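Formyltransferase (Francisella tularensis subsp. tularensis, PDB 4NV1) belongs to the formyltransferase family, pairing a Rossmann-like N-terminal domain with a smaller C-terminal region, and holds dTDP-4-amino-4,6-dideoxyglucose in its pocket. Local coordinates at residues A[8-11]-A[15-18]; A[20-25]-A[157-162]; A[24-29]-A[164-169]. All coordinates share one frame; numbering follows the deposited sequence.

Contact 1 (A[8-11]-A[15-18]); sequences VVTD and ILSD
Thr-10, just past the end of strand 4-9, sets its whole side chain against the first turn of helix 13-24, where Ile-15 and Leu-16 receive it. CB of Thr-10 begins the contact, 4.1 Å from CG2 of Ile-15. From there the side chain forks. The hydroxyl branch, turned anti to the backbone nitrogen (chi1 -173°), brings OG1 of Thr-10 to 3.6 Å from CG2 of Ile-15, a van der Waals touch and no polar bond. The methyl branch goes to the next residue of the helix: CG2 of Thr-10 lies 3.9 Å from CB of Leu-16, the two side chains meeting at about a right angle. Ile-15 offers its branch methyl here, while its CD1 end leads away toward Val-159 of helix 147-170. The setting is the beta-alpha-beta unit strand 4-9, helix 13-24, strand 29-35, at the step from strand to helix, and the side chain of Ile-15 is about 7 Å from the bound dTDP-4-amino-4,6-dideoxyglucose. OG1 is hydrogen-bonded to the carbonyl of Cys-74 and to the backbone N of Asn-12, a pocket residue. The buried hydroxyl is thus satisfied by backbone groups, and across the contact threonine behaves as an apolar residue, its two branches divided between two helix side chains.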
ATOM      1  N   VAL A   8      10.421  18.157  32.090  1.00 30.35           N
ATOM      2  CA  VAL A   8      10.313  17.676  30.733  1.00 30.48           C
ATOM      3  C   VAL A   8       8.918  17.155  30.584  1.00 30.48           C
ATOM      4  O   VAL A   8       8.553  16.217  31.266  1.00 35.02           O
ATOM      5  CB  VAL A   8      11.302  16.544  30.545  1.00 29.79           C
ATOM      6  CG1 VAL A   8      11.077  15.763  29.245  1.00 31.68           C
ATOM      7  CG2 VAL A   8      12.695  17.106  30.658  1.00 35.59           C
ATOM      8  N   VAL A   9       8.167  17.797  29.706  1.00 29.55           N
ATOM      9  CA  VAL A   9       6.873  17.358  29.261  1.00 30.12           C
ATOM     10  C   VAL A   9       6.865  16.655  27.895  1.00 36.39           C
ATOM     11  O   VAL A   9       7.327  17.216  26.878  1.00 31.59           O
ATOM     12  CB  VAL A   9       6.004  18.565  29.157  1.00 29.78           C
ATOM     13  CG1 VAL A   9       4.565  18.113  29.051  1.00 32.24           C
ATOM     14  CG2 VAL A   9       6.252  19.477  30.340  1.00 31.63           C
ATOM     15  N   THR A  10       6.405  15.404  27.885  1.00 33.26           N
ATOM     16  CA  THR A  10       6.232  14.632  26.653  1.00 32.87           C
ATOM     17  C   THR A  10       5.116  13.601  26.738  1.00 46.55           C
ATOM     18  O   THR A  10       4.876  13.027  27.822  1.00 36.74           O
ATOM     19  CB  THR A  10       7.478  13.813  26.322  1.00 37.89           C
ATOM     20  OG1 THR A  10       7.313  13.203  25.035  1.00 34.32           O
ATOM     21  CG2 THR A  10       7.742  12.762  27.356  1.00 36.42           C
ATOM     22  N   ASP A  11       4.463  13.374  25.595  1.00 39.01           N
ATOM     23  CA  ASP A  11       3.604  12.229  25.450  1.00 40.56           C
ATOM     24  C   ASP A  11       4.164  11.181  24.504  1.00 42.96           C
ATOM     25  O   ASP A  11       3.386  10.442  23.929  1.00 46.25           O
ATOM     26  CB  ASP A  11       2.245  12.722  25.003  1.00 39.07           C
ATOM     27  CG  ASP A  11       1.607  13.545  26.092  1.00 39.69           C
ATOM     28  OD1 ASP A  11       1.386  12.945  27.143  1.00 40.17           O
ATOM     29  OD2 ASP A  11       1.413  14.771  25.962  1.00 40.73           O
ATOM     30  N   ILE A  15      10.817   9.385  22.729  1.00 38.46           N
ATOM     31  CA  ILE A  15      11.369  10.624  23.277  1.00 36.08           C
ATOM     32  C   ILE A  15      11.581  10.542  24.788  1.00 40.63           C
ATOM     33  O   ILE A  15      12.664  10.930  25.285  1.00 35.43           O
ATOM     34  CB  ILE A  15      10.407  11.772  22.947  1.00 36.93           C
ATOM     35  CG1 ILE A  15      10.437  12.050  21.434  1.00 38.32           C
ATOM     36  CG2 ILE A  15      10.660  13.038  23.781  1.00 41.70           C
ATOM     37  CD1 ILE A  15      11.828  12.235  20.830  1.00 38.14           C
ATOM     38  N   LEU A  16      10.584  10.017  25.517  1.00 38.75           N
ATOM     39  CA  LEU A  16      10.718   9.863  26.985  1.00 40.15           C
ATOM     40  C   LEU A  16      11.951   9.022  27.291  1.00 38.72           C
ATOM     41  O   LEU A  16      12.798   9.364  28.144  1.00 40.49           O
ATOM     42  CB  LEU A  16       9.476   9.260  27.679  1.00 43.43           C
ATOM     43  CG  LEU A  16       9.732   8.848  29.150  1.00 42.56           C
ATOM     44  CD1 LEU A  16      10.142  10.091  29.938  1.00 45.05           C
ATOM     45  CD2 LEU A  16       8.583   8.126  29.866  1.00 42.73           C
ATOM     46  N   SER A  17      12.060   7.910  26.576  1.00 36.44           N
ATOM     47  CA  SER A  17      13.238   7.041  26.737  1.00 35.75           C
ATOM     48  C   SER A  17      14.596   7.671  26.331  1.00 33.92           C
ATOM     49  O   SER A  17      15.633   7.449  26.978  1.00 34.37           O
ATOM     50  CB  SER A  17      12.997   5.761  25.914  1.00 35.48           C
ATOM     51  OG  SER A  17      14.031   4.868  26.200  1.00 25.76           O
ATOM     52  N   ASP A  18      14.624   8.441  25.255  1.00 34.36           N
ATOM     53  CA  ASP A  18      15.901   9.084  24.837  1.00 33.60           C
ATOM     54  C   ASP A  18      16.422  10.171  25.789  1.00 34.25           C
ATOM     55  O   ASP A  18      17.589  10.149  26.231  1.00 29.92           O
ATOM     56  CB  ASP A  18      15.795   9.584  23.406  1.00 33.60           C
ATOM     57  CG  ASP A  18      15.839   8.433  22.386  1.00 39.90           C
ATOM     58  OD1 ASP A  18      16.299   7.329  22.746  1.00 47.89           O
ATOM     59  OD2 ASP A  18      15.422   8.600  21.214  1.00 41.31           O
TER

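Contact 2 (A[20-25]-A[157-162]); sequences KNIIGS and KEVELF
This is an apolar helix-to-helix contact on one face of the central sheet of the Rossmann-like domain, where helix 13-24 and helix 147-170 lie side by side. Their short segments run parallel, 1° between directions, with axes 11.3 Å apart, so side chains must bridge the gap. Ile-22 does most of this, its CD1 branch touching both Val-159 and Phe-162, its CG2 only the ring. CD1 of Ile-22 reaches CG1 of Val-159 at 3.9 Å and also approaches CD2 of Phe-162. CG2 of Ile-22 comes obliquely to the Phe-162 ring, 3.9 Å from CE2. The ring extends into the space between the helices because CG stands anti to the backbone N (chi1 175°), which carries its far end toward helix 13-24. There Phe-162 also stacks with Phe-19 and meets Phe-72 of strand 70-74 edge-to-face, so aromatic neighbours as well as Ile-22 hold it. Nearer the sheet, Ile-23 rests on Val-31 and Tyr-33 of strand 29-35 and sends its CD1 to the edge of the Phe-162 ring, close to the ring plane and 4.2 Å from CZ.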
ATOM      1  N   LYS A  20      15.661  10.534  28.999  1.00 42.30           N
ATOM      2  CA  LYS A  20      16.089   9.927  30.270  1.00 40.50           C
ATOM      3  C   LYS A  20      17.550   9.562  30.169  1.00 40.83           C
ATOM      4  O   LYS A  20      18.374   9.748  31.072  1.00 42.38           O
ATOM      5  CB  LYS A  20      15.329   8.621  30.535  1.00 45.82           C
ATOM      6  CG  LYS A  20      13.968   8.758  31.178  1.00 45.66           C
ATOM      7  CD  LYS A  20      14.028   8.733  32.700  1.00 47.72           C
ATOM      8  CE  LYS A  20      12.633   8.343  33.178  1.00 46.02           C
ATOM      9  NZ  LYS A  20      12.185   8.896  34.478  1.00 49.25           N
ATOM     10  N   ASN A  21      17.806   8.947  29.029  1.00 42.13           N
ATOM     11  CA  ASN A  21      19.130   8.533  28.649  1.00 43.40           C
ATOM     12  C   ASN A  21      20.168   9.640  28.581  1.00 40.35           C
ATOM     13  O   ASN A  21      21.213   9.609  29.236  1.00 36.43           O
ATOM     14  CB  ASN A  21      19.026   7.938  27.262  1.00 50.76           C
ATOM     15  CG  ASN A  21      19.776   6.670  27.193  1.00 55.75           C
ATOM     16  OD1 ASN A  21      21.002   6.687  27.130  1.00 59.15           O
ATOM     17  ND2 ASN A  21      19.054   5.567  27.331  1.00 54.74           N
ATOM     18  N   ILE A  22      19.879  10.613  27.731  1.00 34.16           N
ATOM     19  CA  ILE A  22      20.756  11.782  27.629  1.00 32.11           C
ATOM     20  C   ILE A  22      20.826  12.544  28.956  1.00 27.57           C
ATOM     21  O   ILE A  22      21.920  12.808  29.432  1.00 31.82           O
ATOM     22  CB  ILE A  22      20.250  12.694  26.507  1.00 32.34           C
ATOM     23  CG1 ILE A  22      20.454  11.958  25.183  1.00 29.77           C
ATOM     24  CG2 ILE A  22      20.919  14.071  26.558  1.00 30.01           C
ATOM     25  CD1 ILE A  22      19.377  12.323  24.218  1.00 34.44           C
ATOM     26  N   ILE A  23      19.693  12.922  29.533  1.00 30.18           N
ATOM     27  CA  ILE A  23      19.695  13.756  30.725  1.00 29.90           C
ATOM     28  C   ILE A  23      20.221  13.060  31.973  1.00 33.97           C
ATOM     29  O   ILE A  23      21.052  13.640  32.674  1.00 34.87           O
ATOM     30  CB  ILE A  23      18.340  14.371  31.028  1.00 32.52           C
ATOM     31  CG1 ILE A  23      17.897  15.258  29.881  1.00 33.97           C
ATOM     32  CG2 ILE A  23      18.390  15.303  32.232  1.00 32.42           C
ATOM     33  CD1 ILE A  23      16.399  15.483  29.910  1.00 33.58           C
ATOM     34  N   GLY A  24      19.726  11.855  32.280  1.00 39.25           N
ATOM     35  CA  GLY A  24      20.324  11.007  33.318  1.00 37.70           C
ATOM     36  C   GLY A  24      21.846  10.851  33.212  1.00 41.44           C
ATOM     37  O   GLY A  24      22.524  10.592  34.216  1.00 41.58           O
ATOM     38  N   SER A  25      22.437  11.036  32.034  1.00 36.49           N
ATOM     39  CA  SER A  25      23.899  10.941  31.954  1.00 36.89           C
ATOM     40  C   SER A  25      24.606  12.155  32.541  1.00 34.16           C
ATOM     41  O   SER A  25      25.805  12.120  32.688  1.00 42.37           O
ATOM     42  CB  SER A  25      24.390  10.659  30.533  1.00 39.59           C
ATOM     43  OG  SER A  25      24.549  11.860  29.793  1.00 41.59           O
ATOM     44  N   LYS A 157      16.520  13.087  14.201  1.00 27.27           N
ATOM     45  CA  LYS A 157      17.317  14.319  14.093  1.00 24.25           C
ATOM     46  C   LYS A 157      17.105  15.146  15.377  1.00 21.17           C
ATOM     47  O   LYS A 157      18.030  15.659  15.992  1.00 25.18           O
ATOM     48  CB  LYS A 157      16.890  15.073  12.835  1.00 27.84           C
ATOM     49  CG  LYS A 157      17.616  16.401  12.630  1.00 27.24           C
ATOM     50  CD  LYS A 157      19.115  16.172  12.459  1.00 26.84           C
ATOM     51  CE  LYS A 157      19.445  15.462  11.173  1.00 35.40           C
ATOM     52  NZ  LYS A 157      20.834  14.962  11.299  1.00 36.88           N
ATOM     53  N   GLU A 158      15.867  15.205  15.823  1.00 20.80           N
ATOM     54  CA  GLU A 158      15.484  15.852  17.060  1.00 22.36           C
ATOM     55  C   GLU A 158      16.359  15.435  18.185  1.00 26.07           C
ATOM     56  O   GLU A 158      16.887  16.314  18.812  1.00 21.84           O
ATOM     57  CB  GLU A 158      14.080  15.538  17.507  1.00 24.65           C
ATOM     58  CG  GLU A 158      12.963  16.321  16.833  1.00 23.69           C
ATOM     59  CD  GLU A 158      11.603  15.826  17.313  1.00 30.72           C
ATOM     60  OE1 GLU A 158      11.279  14.662  16.963  1.00 35.11           O
ATOM     61  OE2 GLU A 158      10.850  16.569  18.008  1.00 34.03           O
ATOM     62  N   VAL A 159      16.463  14.126  18.436  1.00 27.98           N
ATOM     63  CA  VAL A 159      17.297  13.572  19.504  1.00 27.84           C
ATOM     64  C   VAL A 159      18.811  13.788  19.346  1.00 24.65           C
ATOM     65  O   VAL A 159      19.535  14.131  20.302  1.00 23.87           O
ATOM     66  CB  VAL A 159      16.954  12.093  19.691  1.00 29.24           C
ATOM     67  CG1 VAL A 159      17.920  11.477  20.662  1.00 31.98           C
ATOM     68  CG2 VAL A 159      15.534  11.978  20.236  1.00 30.97           C
ATOM     69  N   GLU A 160      19.285  13.690  18.114  1.00 23.51           N
ATOM     70  CA  GLU A 160      20.651  14.083  17.800  1.00 24.24           C
ATOM     71  C   GLU A 160      20.949  15.576  18.000  1.00 23.60           C
ATOM     72  O   GLU A 160      21.980  15.952  18.568  1.00 22.10           O
ATOM     73  CB  GLU A 160      20.982  13.587  16.396  1.00 29.43           C
ATOM     74  CG  GLU A 160      22.328  14.081  15.929  1.00 34.75           C
ATOM     75  CD  GLU A 160      22.445  14.158  14.411  1.00 41.05           C
ATOM     76  OE1 GLU A 160      23.569  14.494  13.993  1.00 41.33           O
ATOM     77  OE2 GLU A 160      21.464  13.939  13.654  1.00 45.27           O
ATOM     78  N   LEU A 161      20.006  16.442  17.658  1.00 22.36           N
ATOM     79  CA  LEU A 161      20.208  17.871  17.884  1.00 22.29           C
ATOM     80  C   LEU A 161      20.144  18.218  19.378  1.00 24.39           C
ATOM     81  O   LEU A 161      20.921  18.987  19.889  1.00 21.20           O
ATOM     82  CB  LEU A 161      19.210  18.724  17.132  1.00 21.29           C
ATOM     83  CG  LEU A 161      19.292  18.663  15.607  1.00 22.39           C
ATOM     84  CD1 LEU A 161      18.301  19.654  15.069  1.00 22.33           C
ATOM     85  CD2 LEU A 161      20.599  19.107  14.961  1.00 23.52           C
ATOM     86  N   PHE A 162      19.293  17.540  20.134  1.00 24.35           N
ATOM     87  CA  PHE A 162      19.181  17.837  21.561  1.00 22.32           C
ATOM     88  C   PHE A 162      20.435  17.346  22.283  1.00 24.60           C
ATOM     89  O   PHE A 162      20.961  17.989  23.210  1.00 20.21           O
ATOM     90  CB  PHE A 162      17.931  17.132  22.083  1.00 22.01           C
ATOM     91  CG  PHE A 162      17.747  17.234  23.557  1.00 22.22           C
ATOM     92  CD1 PHE A 162      17.298  18.401  24.115  1.00 26.82           C
ATOM     93  CD2 PHE A 162      17.944  16.153  24.361  1.00 27.99           C
ATOM     94  CE1 PHE A 162      17.089  18.500  25.487  1.00 28.87           C
ATOM     95  CE2 PHE A 162      17.783  16.234  25.731  1.00 30.88           C
ATOM     96  CZ  PHE A 162      17.345  17.412  26.297  1.00 31.36           C
TER

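Contact 3 (A[24-29]-A[164-169]); sequences GSKNDV and KVIDDI
The ammonium group of Lys-26 reaches across to Asp-167 and closes a salt bridge, NZ of Lys-26 to OD1 of Asp-167 2.8 Å. It is the one hydrogen bond joining the loop 24-29 to the helical segment 164-169. NZ is the donor, and it comes down on OD1 from above the carboxylate, 39° out of its plane, instead of lying level with the group. The other carboxylate oxygen is more distant, with OD2 of Asp-167 3.6 Å from NZ of Lys-26, so the grip is one-sided. The lysine chain bends at chi2 (-63°) and then runs extended to its tip, which carries the amine over to the helix. The last carbon takes part as well: CE of Lys-26 lies 3.6 Å from CG2 of Ile-166, and NZ of Lys-26 is 3.5 Å from that same methyl. The tip is therefore held between the isoleucine methyl and the carboxylate. In the Rossmann-like fold this loop is the turn that leaves helix 13-24 and leads into strand 29-35, and the bridge joins it to the C-terminal part of helix 147-170. That helix is kinked here: the backbone N atoms of Asp-167 and Asp-168 make no bond to the preceding turn. Regular bonding has resumed at Ile-169, whose N donates to the carbonyl O of Val-165 at 3.1 Å. On the loop side, Ser-25 OG is satisfied by the carbonyl of Ile-22, a bond back into the helix just left. Beneath the salt bridge Ile-166 is buried, touching Phe-72 of strand 70-74 and Ile-22 of helix 13-24. Asp-167 itself is exposed, so solvent probably weakens the attraction between the two charges.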
ATOM      1  N   GLY A  24      19.726  11.855  32.280  1.00 39.25           N
ATOM      2  CA  GLY A  24      20.324  11.007  33.318  1.00 37.70           C
ATOM      3  C   GLY A  24      21.846  10.851  33.212  1.00 41.44           C
ATOM      4  O   GLY A  24      22.524  10.592  34.216  1.00 41.58           O
ATOM      5  N   SER A  25      22.437  11.036  32.034  1.00 36.49           N
ATOM      6  CA  SER A  25      23.899  10.941  31.954  1.00 36.89           C
ATOM      7  C   SER A  25      24.606  12.155  32.541  1.00 34.16           C
ATOM      8  O   SER A  25      25.805  12.120  32.688  1.00 42.37           O
ATOM      9  CB  SER A  25      24.390  10.659  30.533  1.00 39.59           C
ATOM     10  OG  SER A  25      24.549  11.860  29.793  1.00 41.59           O
ATOM     11  N   LYS A  26      23.893  13.216  32.899  1.00 32.99           N
ATOM     12  CA  LYS A  26      24.508  14.486  33.171  1.00 35.95           C
ATOM     13  C   LYS A  26      24.677  14.697  34.671  1.00 41.56           C
ATOM     14  O   LYS A  26      23.850  14.254  35.472  1.00 35.65           O
ATOM     15  CB  LYS A  26      23.596  15.613  32.701  1.00 32.80           C
ATOM     16  CG  LYS A  26      23.272  15.635  31.226  1.00 38.64           C
ATOM     17  CD  LYS A  26      24.489  15.854  30.335  1.00 35.24           C
ATOM     18  CE  LYS A  26      24.114  15.584  28.894  1.00 34.79           C
ATOM     19  NZ  LYS A  26      25.219  15.956  27.984  1.00 39.48           N
ATOM     20  N   ASN A  27      25.710  15.453  35.031  1.00 40.11           N
ATOM     21  CA  ASN A  27      25.848  15.919  36.407  1.00 45.03           C
ATOM     22  C   ASN A  27      24.945  17.095  36.695  1.00 45.49           C
ATOM     23  O   ASN A  27      24.623  17.935  35.826  1.00 48.72           O
ATOM     24  CB  ASN A  27      27.286  16.377  36.707  1.00 48.58           C
ATOM     25  CG  ASN A  27      28.299  15.267  36.538  1.00 51.03           C
ATOM     26  OD1 ASN A  27      29.374  15.483  35.974  1.00 51.20           O
ATOM     27  ND2 ASN A  27      27.935  14.058  36.966  1.00 45.74           N
ATOM     28  N   ASP A  28      24.607  17.180  37.968  1.00 42.79           N
ATOM     29  CA  ASP A  28      24.228  18.437  38.610  1.00 47.88           C
ATOM     30  C   ASP A  28      22.841  18.829  38.151  1.00 44.86           C
ATOM     31  O   ASP A  28      22.472  19.991  38.217  1.00 44.46           O
ATOM     32  CB  ASP A  28      25.244  19.561  38.354  1.00 59.71           C
ATOM     33  CG  ASP A  28      26.581  19.319  39.047  1.00 64.11           C
ATOM     34  OD1 ASP A  28      26.631  18.456  39.953  1.00 68.70           O
ATOM     35  OD2 ASP A  28      27.567  20.013  38.708  1.00 64.82           O
ATOM     36  N   VAL A  29      22.094  17.799  37.761  1.00 37.56           N
ATOM     37  CA  VAL A  29      20.788  17.898  37.182  1.00 32.29           C
ATOM     38  C   VAL A  29      19.788  17.073  37.946  1.00 33.47           C
ATOM     39  O   VAL A  29      19.970  15.878  38.129  1.00 30.41           O
ATOM     40  CB  VAL A  29      20.852  17.333  35.767  1.00 35.83           C
ATOM     41  CG1 VAL A  29      19.502  16.846  35.300  1.00 40.59           C
ATOM     42  CG2 VAL A  29      21.378  18.423  34.843  1.00 35.77           C
ATOM     43  N   LYS A 164      23.357  17.283  21.027  1.00 25.69           N
ATOM     44  CA  LYS A 164      24.404  18.251  20.685  1.00 25.51           C
ATOM     45  C   LYS A 164      24.309  19.545  21.476  1.00 24.98           C
ATOM     46  O   LYS A 164      25.304  20.215  21.666  1.00 26.29           O
ATOM     47  CB  LYS A 164      24.341  18.531  19.189  1.00 28.70           C
ATOM     48  CG  LYS A 164      25.563  19.228  18.587  1.00 37.35           C
ATOM     49  CD  LYS A 164      25.515  19.371  17.063  1.00 35.30           C
ATOM     50  CE  LYS A 164      26.610  20.297  16.538  1.00 43.62           C
ATOM     51  NZ  LYS A 164      26.104  21.071  15.357  1.00 42.13           N
ATOM     52  N   VAL A 165      23.132  19.949  21.941  1.00 24.85           N
ATOM     53  CA  VAL A 165      23.031  21.260  22.549  1.00 23.01           C
ATOM     54  C   VAL A 165      22.633  21.265  24.034  1.00 21.15           C
ATOM     55  O   VAL A 165      22.608  22.343  24.654  1.00 17.14           O
ATOM     56  CB  VAL A 165      22.093  22.221  21.789  1.00 23.56           C
ATOM     57  CG1 VAL A 165      22.601  22.524  20.380  1.00 24.91           C
ATOM     58  CG2 VAL A 165      20.628  21.755  21.838  1.00 21.82           C
ATOM     59  N   ILE A 166      22.363  20.096  24.617  1.00 20.68           N
ATOM     60  CA  ILE A 166      21.901  20.045  26.036  1.00 21.13           C
ATOM     61  C   ILE A 166      22.938  20.633  27.035  1.00 22.53           C
ATOM     62  O   ILE A 166      22.586  21.418  27.932  1.00 19.26           O
ATOM     63  CB  ILE A 166      21.466  18.587  26.388  1.00 19.87           C
ATOM     64  CG1 ILE A 166      20.978  18.473  27.833  1.00 21.27           C
ATOM     65  CG2 ILE A 166      22.630  17.601  26.277  1.00 21.64           C
ATOM     66  CD1 ILE A 166      19.942  19.489  28.213  1.00 21.72           C
ATOM     67  N   ASP A 167      24.228  20.356  26.802  1.00 23.28           N
ATOM     68  CA  ASP A 167      25.280  21.004  27.625  1.00 26.24           C
ATOM     69  C   ASP A 167      25.264  22.536  27.648  1.00 26.87           C
ATOM     70  O   ASP A 167      25.211  23.179  28.718  1.00 24.97           O
ATOM     71  CB  ASP A 167      26.676  20.465  27.282  1.00 28.40           C
ATOM     72  CG  ASP A 167      26.873  19.047  27.786  1.00 33.16           C
ATOM     73  OD1 ASP A 167      26.077  18.519  28.621  1.00 36.64           O
ATOM     74  OD2 ASP A 167      27.819  18.388  27.312  1.00 38.54           O
ATOM     75  N   ASP A 168      25.166  23.108  26.464  1.00 25.07           N
ATOM     76  CA  ASP A 168      25.112  24.550  26.339  1.00 25.89           C
ATOM     77  C   ASP A 168      23.911  25.129  27.052  1.00 28.32           C
ATOM     78  O   ASP A 168      23.979  26.194  27.690  1.00 28.58           O
ATOM     79  CB  ASP A 168      24.956  24.998  24.883  1.00 26.07           C
ATOM     80  CG  ASP A 168      26.210  24.797  24.040  1.00 32.36           C
ATOM     81  OD1 ASP A 168      26.147  25.132  22.831  1.00 36.31           O
ATOM     82  OD2 ASP A 168      27.239  24.303  24.556  1.00 33.86           O
ATOM     83  N   ILE A 169      22.775  24.474  26.855  1.00 25.34           N
ATOM     84  CA  ILE A 169      21.590  24.905  27.547  1.00 23.66           C
ATOM     85  C   ILE A 169      21.738  24.728  29.072  1.00 20.39           C
ATOM     86  O   ILE A 169      21.250  25.552  29.811  1.00 21.47           O
ATOM     87  CB  ILE A 169      20.328  24.144  27.055  1.00 23.08           C
ATOM     88  CG1 ILE A 169      19.979  24.460  25.611  1.00 21.07           C
ATOM     89  CG2 ILE A 169      19.130  24.406  27.946  1.00 23.08           C
ATOM     90  CD1 ILE A 169      19.166  23.394  24.860  1.00 19.91           C
TER

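How the contacts relate
Contact 1 is wholly buried, whereas contacts 2 and 3 are partly buried, and contact 3 lies farthest from the chain's centre. Contacts 1 and 2 share helix 13-24: one packs its start against Thr-10, just past strand 4-9, the other its later turns against helix 147-170. That second helix also serves contact 3, which takes up the loop beyond Ser-25. Chemistry shifts along this path, from van der Waals packing by a threonine whose hydroxyl is bonded elsewhere, through purely apolar packing between helices, to a salt bridge at the periphery. Contact 1 touches contact 2 through Ile-15 and Val-159; contact 2 touches contact 3 through Ile-22 and Ile-166.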